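Local coordinates for DisA protein (Sorangium cellulosum, PDB 6CCA) that probably transfers methyl groups to a carbon of a polyketide intermediate, building the gem-dimethyl group on the disorazol assembly line, at residues F30-P43 against L204-R216. Numbering follows the deposited sequence.
Sequences FEPLLERSVPRIQP and LVIKSLLVFLDAR
Arg216 lays its guanidinium flat on the ring of Phe30, a cation-pi stack with the two planes only 10° apart. Followed outward beyond CB and CG, the Arg216 chain brings CD to 3.7 Å from CD2 of Leu33. Bends at chi2 (-72°) and chi3 swing it back over the ring, which brings NE above CG and CD1 of Phe30. Arg216 CZ sits 4.0 Å from the centroid of the Phe30 ring, NH1 hangs over the CD2 side of that ring, and NH2 faces Phe30 CB. NH1 also forms a salt bridge with Asp301, which pins the stacked group.

Next along, Leu33 CD1 presses on Ala215 CB at a tight 3.5 Å and meets the Phe212 ring obliquely. Ser37 CB rests on Val211 CG1, while its OG turns back to bond Leu33 O at 2.8 Å. Ile41 is a knob set among Leu204, Lys207, Ser208 and Val211, its CG2 3.4 Å from Ser208 OG. A water donates to Arg40 O and takes a weak bond from Lys207 NZ.

The short, kinked helix 34-41 thus runs at 135° to the 204-216 part of helix 196-216, which lies against the central sheet, as helices flank the sheet in a Rossmann-like methyltransferase fold.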
loop_
_atom_site.group_PDB
_atom_site.type_symbol
_atom_site.label_atom_id
_atom_site.label_comp_id
_atom_site.label_asym_id
_atom_site.label_seq_id
_atom_site.Cartn_x
_atom_site.Cartn_y
_atom_site.Cartn_z
ATOM N N PHE A 30 26.678 14.678 4.637
ATOM C CA PHE A 30 27.134 13.581 5.481
ATOM C C PHE A 30 27.404 12.391 4.568
ATOM O O PHE A 30 26.960 12.383 3.445
ATOM C CB PHE A 30 26.094 13.247 6.585
ATOM C CG PHE A 30 24.694 12.929 6.041
ATOM C CD1 PHE A 30 24.351 11.614 5.708
ATOM C CD2 PHE A 30 23.707 13.919 5.897
ATOM C CE1 PHE A 30 23.080 11.277 5.218
ATOM C CE2 PHE A 30 22.419 13.575 5.427
ATOM C CZ PHE A 30 22.131 12.259 5.064
ATOM N N GLU A 31 28.143 11.405 5.055
ATOM C CA GLU A 31 28.510 10.227 4.272
ATOM C C GLU A 31 27.371 9.220 4.043
ATOM O O GLU A 31 26.462 9.145 4.841
ATOM C CB GLU A 31 29.651 9.512 5.017
ATOM C CG GLU A 31 30.936 10.366 4.946
ATOM C CD GLU A 31 31.507 10.437 3.524
ATOM O OE1 GLU A 31 32.248 9.499 3.152
ATOM O OE2 GLU A 31 31.209 11.407 2.761
ATOM N N PRO A 32 27.430 8.486 2.937
ATOM C CA PRO A 32 26.430 7.462 2.664
ATOM C C PRO A 32 26.410 6.488 3.820
ATOM O O PRO A 32 27.465 6.048 4.312
ATOM C CB PRO A 32 26.897 6.827 1.364
ATOM C CG PRO A 32 27.737 7.869 0.700
ATOM C CD PRO A 32 28.371 8.646 1.812
ATOM N N LEU A 33 25.224 6.191 4.322
ATOM C CA LEU A 33 25.116 5.232 5.426
ATOM C C LEU A 33 24.206 4.011 5.209
ATOM O O LEU A 33 24.085 3.169 6.090
ATOM C CB LEU A 33 24.856 5.916 6.740
ATOM C CG LEU A 33 23.523 6.643 6.879
ATOM C CD1 LEU A 33 22.886 6.334 8.225
ATOM C CD2 LEU A 33 23.790 8.132 6.698
ATOM N N LEU A 34 23.551 3.952 4.076
ATOM C CA LEU A 34 22.622 2.871 3.866
ATOM C C LEU A 34 23.281 1.511 3.744
ATOM O O LEU A 34 22.816 0.538 4.325
ATOM C CB LEU A 34 21.748 3.142 2.658
ATOM C CG LEU A 34 20.604 2.137 2.404
ATOM C CD1 LEU A 34 19.766 1.942 3.620
ATOM C CD2 LEU A 34 19.751 2.545 1.211
ATOM N N GLU A 35 24.391 1.446 3.054
ATOM C CA GLU A 35 25.046 0.120 2.808
ATOM C C GLU A 35 25.327 -0.581 4.125
ATOM O O GLU A 35 24.987 -1.756 4.293
ATOM C CB GLU A 35 26.346 0.352 1.996
ATOM C CG GLU A 35 27.187 -0.891 1.734
ATOM C CD GLU A 35 28.404 -0.618 0.823
ATOM O OE1 GLU A 35 28.608 0.508 0.289
ATOM O OE2 GLU A 35 29.166 -1.583 0.640
ATOM N N ARG A 36 25.867 0.127 5.096
ATOM C CA ARG A 36 26.191 -0.541 6.350
ATOM C C ARG A 36 25.019 -0.690 7.298
ATOM O O ARG A 36 25.078 -1.455 8.267
ATOM C CB ARG A 36 27.326 0.185 7.036
ATOM C CG ARG A 36 26.952 1.489 7.711
ATOM C CD ARG A 36 28.269 2.170 8.048
ATOM N NE ARG A 36 28.324 3.558 7.624
ATOM C CZ ARG A 36 28.324 4.592 8.450
ATOM N NH1 ARG A 36 28.215 4.414 9.758
ATOM N NH2 ARG A 36 28.414 5.819 7.951
ATOM N N SER A 37 23.939 0.035 7.024
ATOM C CA SER A 37 22.714 -0.118 7.779
ATOM C C SER A 37 21.783 -1.281 7.379
ATOM O O SER A 37 21.116 -1.797 8.231
ATOM C CB SER A 37 21.932 1.205 7.659
ATOM O OG SER A 37 22.620 2.267 8.282
ATOM N N VAL A 38 21.786 -1.691 6.139
ATOM C CA VAL A 38 20.838 -2.710 5.655
ATOM C C VAL A 38 20.961 -4.001 6.488
ATOM O O VAL A 38 19.961 -4.594 6.930
ATOM C CB VAL A 38 20.921 -2.892 4.141
ATOM C CG1 VAL A 38 20.062 -4.035 3.694
ATOM C CG2 VAL A 38 20.445 -1.628 3.454
ATOM N N PRO A 39 22.169 -4.472 6.712
ATOM C CA PRO A 39 22.264 -5.672 7.601
ATOM C C PRO A 39 21.752 -5.508 9.031
ATOM O O PRO A 39 21.388 -6.471 9.620
ATOM C CB PRO A 39 23.829 -5.998 7.596
ATOM C CG PRO A 39 24.359 -5.273 6.434
ATOM C CD PRO A 39 23.487 -4.015 6.237
ATOM N N ARG A 40 21.723 -4.308 9.607
ATOM C CA ARG A 40 21.174 -4.072 10.911
ATOM C C ARG A 40 19.643 -4.030 10.885
ATOM O O ARG A 40 19.031 -4.053 11.928
ATOM C CB ARG A 40 21.674 -2.754 11.470
ATOM C CG ARG A 40 23.185 -2.762 11.733
ATOM C CD ARG A 40 23.754 -1.413 12.136
ATOM N NE ARG A 40 25.224 -1.526 12.409
ATOM C CZ ARG A 40 26.234 -0.879 11.780
ATOM N NH1 ARG A 40 26.029 0.002 10.810
ATOM N NH2 ARG A 40 27.507 -1.101 12.146
ATOM N N ILE A 41 19.052 -3.955 9.688
ATOM C CA ILE A 41 17.567 -3.864 9.549
ATOM C C ILE A 41 16.992 -5.195 9.042
ATOM O O ILE A 41 15.906 -5.584 9.441
ATOM C CB ILE A 41 17.224 -2.692 8.597
ATOM C CG1 ILE A 41 17.743 -1.359 9.152
ATOM C CG2 ILE A 41 15.734 -2.624 8.274
ATOM C CD1 ILE A 41 17.817 -0.295 8.081
ATOM N N GLN A 42 17.723 -5.827 8.129
ATOM C CA GLN A 42 17.304 -7.094 7.534
ATOM C C GLN A 42 16.844 -8.075 8.583
ATOM O O GLN A 42 17.597 -8.435 9.493
ATOM C CB GLN A 42 18.479 -7.702 6.775
ATOM C CG GLN A 42 18.257 -9.058 6.157
ATOM C CD GLN A 42 17.051 -9.145 5.254
ATOM O OE1 GLN A 42 16.903 -8.401 4.288
ATOM N NE2 GLN A 42 16.187 -10.093 5.564
ATOM N N PRO A 43 15.595 -8.548 8.478
ATOM C CA PRO A 43 15.181 -9.544 9.445
ATOM C C PRO A 43 16.010 -10.848 9.300
ATOM O O PRO A 43 16.305 -11.277 8.188
ATOM C CB PRO A 43 13.721 -9.814 9.086
ATOM C CG PRO A 43 13.452 -9.168 7.830
ATOM C CD PRO A 43 14.508 -8.122 7.599
ATOM N N LEU A 204 9.530 -3.178 10.712
ATOM C CA LEU A 204 10.666 -2.937 9.834
ATOM C C LEU A 204 10.833 -1.489 9.455
ATOM O O LEU A 204 11.944 -0.999 9.374
ATOM C CB LEU A 204 10.628 -3.791 8.531
ATOM C CG LEU A 204 11.004 -5.243 8.632
ATOM C CD1 LEU A 204 10.814 -5.862 7.260
ATOM C CD2 LEU A 204 12.477 -5.323 9.099
ATOM N N VAL A 205 9.745 -0.744 9.294
ATOM C CA VAL A 205 9.911 0.689 9.054
ATOM C C VAL A 205 10.543 1.405 10.292
ATOM O O VAL A 205 11.450 2.187 10.169
ATOM C CB VAL A 205 8.577 1.363 8.722
ATOM C CG1 VAL A 205 8.646 2.902 8.805
ATOM C CG2 VAL A 205 7.991 0.872 7.407
ATOM N N ILE A 206 10.022 1.115 11.468
ATOM C CA ILE A 206 10.484 1.690 12.723
ATOM C C ILE A 206 11.966 1.350 12.897
ATOM O O ILE A 206 12.761 2.200 13.216
ATOM C CB ILE A 206 9.672 1.190 13.918
ATOM C CG1 ILE A 206 8.282 1.841 13.911
ATOM C CG2 ILE A 206 10.327 1.602 15.263
ATOM C CD1 ILE A 206 7.282 1.285 14.913
ATOM N N LYS A 207 12.309 0.103 12.693
ATOM C CA LYS A 207 13.702 -0.318 12.808
ATOM C C LYS A 207 14.592 0.483 11.870
ATOM O O LYS A 207 15.730 0.882 12.234
ATOM C CB LYS A 207 13.801 -1.829 12.463
ATOM C CG LYS A 207 15.213 -2.440 12.583
ATOM C CD LYS A 207 15.719 -2.227 13.956
ATOM C CE LYS A 207 16.867 -3.163 14.349
ATOM N NZ LYS A 207 17.545 -2.521 15.536
ATOM N N SER A 208 14.146 0.703 10.631
ATOM C CA SER A 208 14.929 1.446 9.710
ATOM C C SER A 208 15.201 2.826 10.232
ATOM O O SER A 208 16.295 3.345 10.078
ATOM C CB SER A 208 14.281 1.514 8.341
ATOM O OG SER A 208 13.999 0.238 7.734
ATOM N N LEU A 209 14.180 3.473 10.799
ATOM C CA LEU A 209 14.344 4.820 11.261
ATOM C C LEU A 209 15.300 4.892 12.450
ATOM O O LEU A 209 16.123 5.822 12.553
ATOM C CB LEU A 209 12.970 5.451 11.609
ATOM C CG LEU A 209 11.961 5.523 10.455
ATOM C CD1 LEU A 209 10.639 6.070 11.029
ATOM C CD2 LEU A 209 12.387 6.336 9.249
ATOM N N LEU A 210 15.180 3.945 13.369
ATOM C CA LEU A 210 16.012 3.939 14.536
ATOM C C LEU A 210 17.453 3.639 14.172
ATOM O O LEU A 210 18.385 4.217 14.767
ATOM C CB LEU A 210 15.468 2.940 15.528
ATOM C CG LEU A 210 14.166 3.394 16.206
ATOM C CD1 LEU A 210 13.695 2.365 17.190
ATOM C CD2 LEU A 210 14.273 4.722 16.935
ATOM N N VAL A 211 17.665 2.780 13.170
ATOM C CA VAL A 211 19.049 2.520 12.710
ATOM C C VAL A 211 19.640 3.776 12.096
ATOM O O VAL A 211 20.818 4.168 12.327
ATOM C CB VAL A 211 19.053 1.308 11.771
ATOM C CG1 VAL A 211 20.288 1.261 10.869
ATOM C CG2 VAL A 211 18.862 0.074 12.635
ATOM N N PHE A 212 18.815 4.495 11.380
ATOM C CA PHE A 212 19.272 5.763 10.814
ATOM C C PHE A 212 19.676 6.730 11.913
ATOM O O PHE A 212 20.776 7.342 11.861
ATOM C CB PHE A 212 18.189 6.382 9.928
ATOM C CG PHE A 212 18.641 7.611 9.234
ATOM C CD1 PHE A 212 18.613 8.827 9.847
ATOM C CD2 PHE A 212 19.221 7.502 7.968
ATOM C CE1 PHE A 212 19.057 9.942 9.142
ATOM C CE2 PHE A 212 19.658 8.602 7.273
ATOM C CZ PHE A 212 19.588 9.829 7.881
ATOM N N LEU A 213 18.819 6.891 12.887
ATOM C CA LEU A 213 19.076 7.819 13.963
ATOM C C LEU A 213 20.321 7.420 14.741
ATOM O O LEU A 213 21.102 8.245 15.086
ATOM C CB LEU A 213 17.870 7.981 14.879
ATOM C CG LEU A 213 16.748 8.778 14.228
ATOM C CD1 LEU A 213 15.406 8.560 14.872
ATOM C CD2 LEU A 213 17.056 10.239 14.246
ATOM N N ASP A 214 20.475 6.144 14.987
ATOM C CA ASP A 214 21.629 5.671 15.730
ATOM C C ASP A 214 22.910 5.986 15.011
ATOM O O ASP A 214 23.869 6.278 15.615
ATOM C CB ASP A 214 21.575 4.186 15.948
ATOM C CG ASP A 214 20.654 3.799 17.042
ATOM O OD1 ASP A 214 20.258 4.628 17.874
ATOM O OD2 ASP A 214 20.320 2.626 17.040
ATOM N N ALA A 215 22.910 5.893 13.708
ATOM C CA ALA A 215 24.064 6.258 12.921
ATOM C C ALA A 215 24.392 7.744 12.877
ATOM O O ALA A 215 25.521 8.100 12.882
ATOM C CB ALA A 215 23.916 5.741 11.517
ATOM N N ARG A 216 23.396 8.595 12.821
ATOM C CA ARG A 216 23.616 10.007 12.617
ATOM C C ARG A 216 23.730 10.797 13.897
ATOM O O ARG A 216 24.462 11.773 13.951
ATOM C CB ARG A 216 22.436 10.633 11.879
ATOM C CG ARG A 216 22.233 10.144 10.461
ATOM C CD ARG A 216 23.251 10.604 9.435
ATOM N NE ARG A 216 23.888 11.887 9.689
ATOM C CZ ARG A 216 23.367 13.089 9.481
ATOM N NH1 ARG A 216 22.118 13.255 9.012
ATOM N NH2 ARG A 216 24.120 14.140 9.774
HETATM O O HOH W 1 19.975 -4.319 14.452
#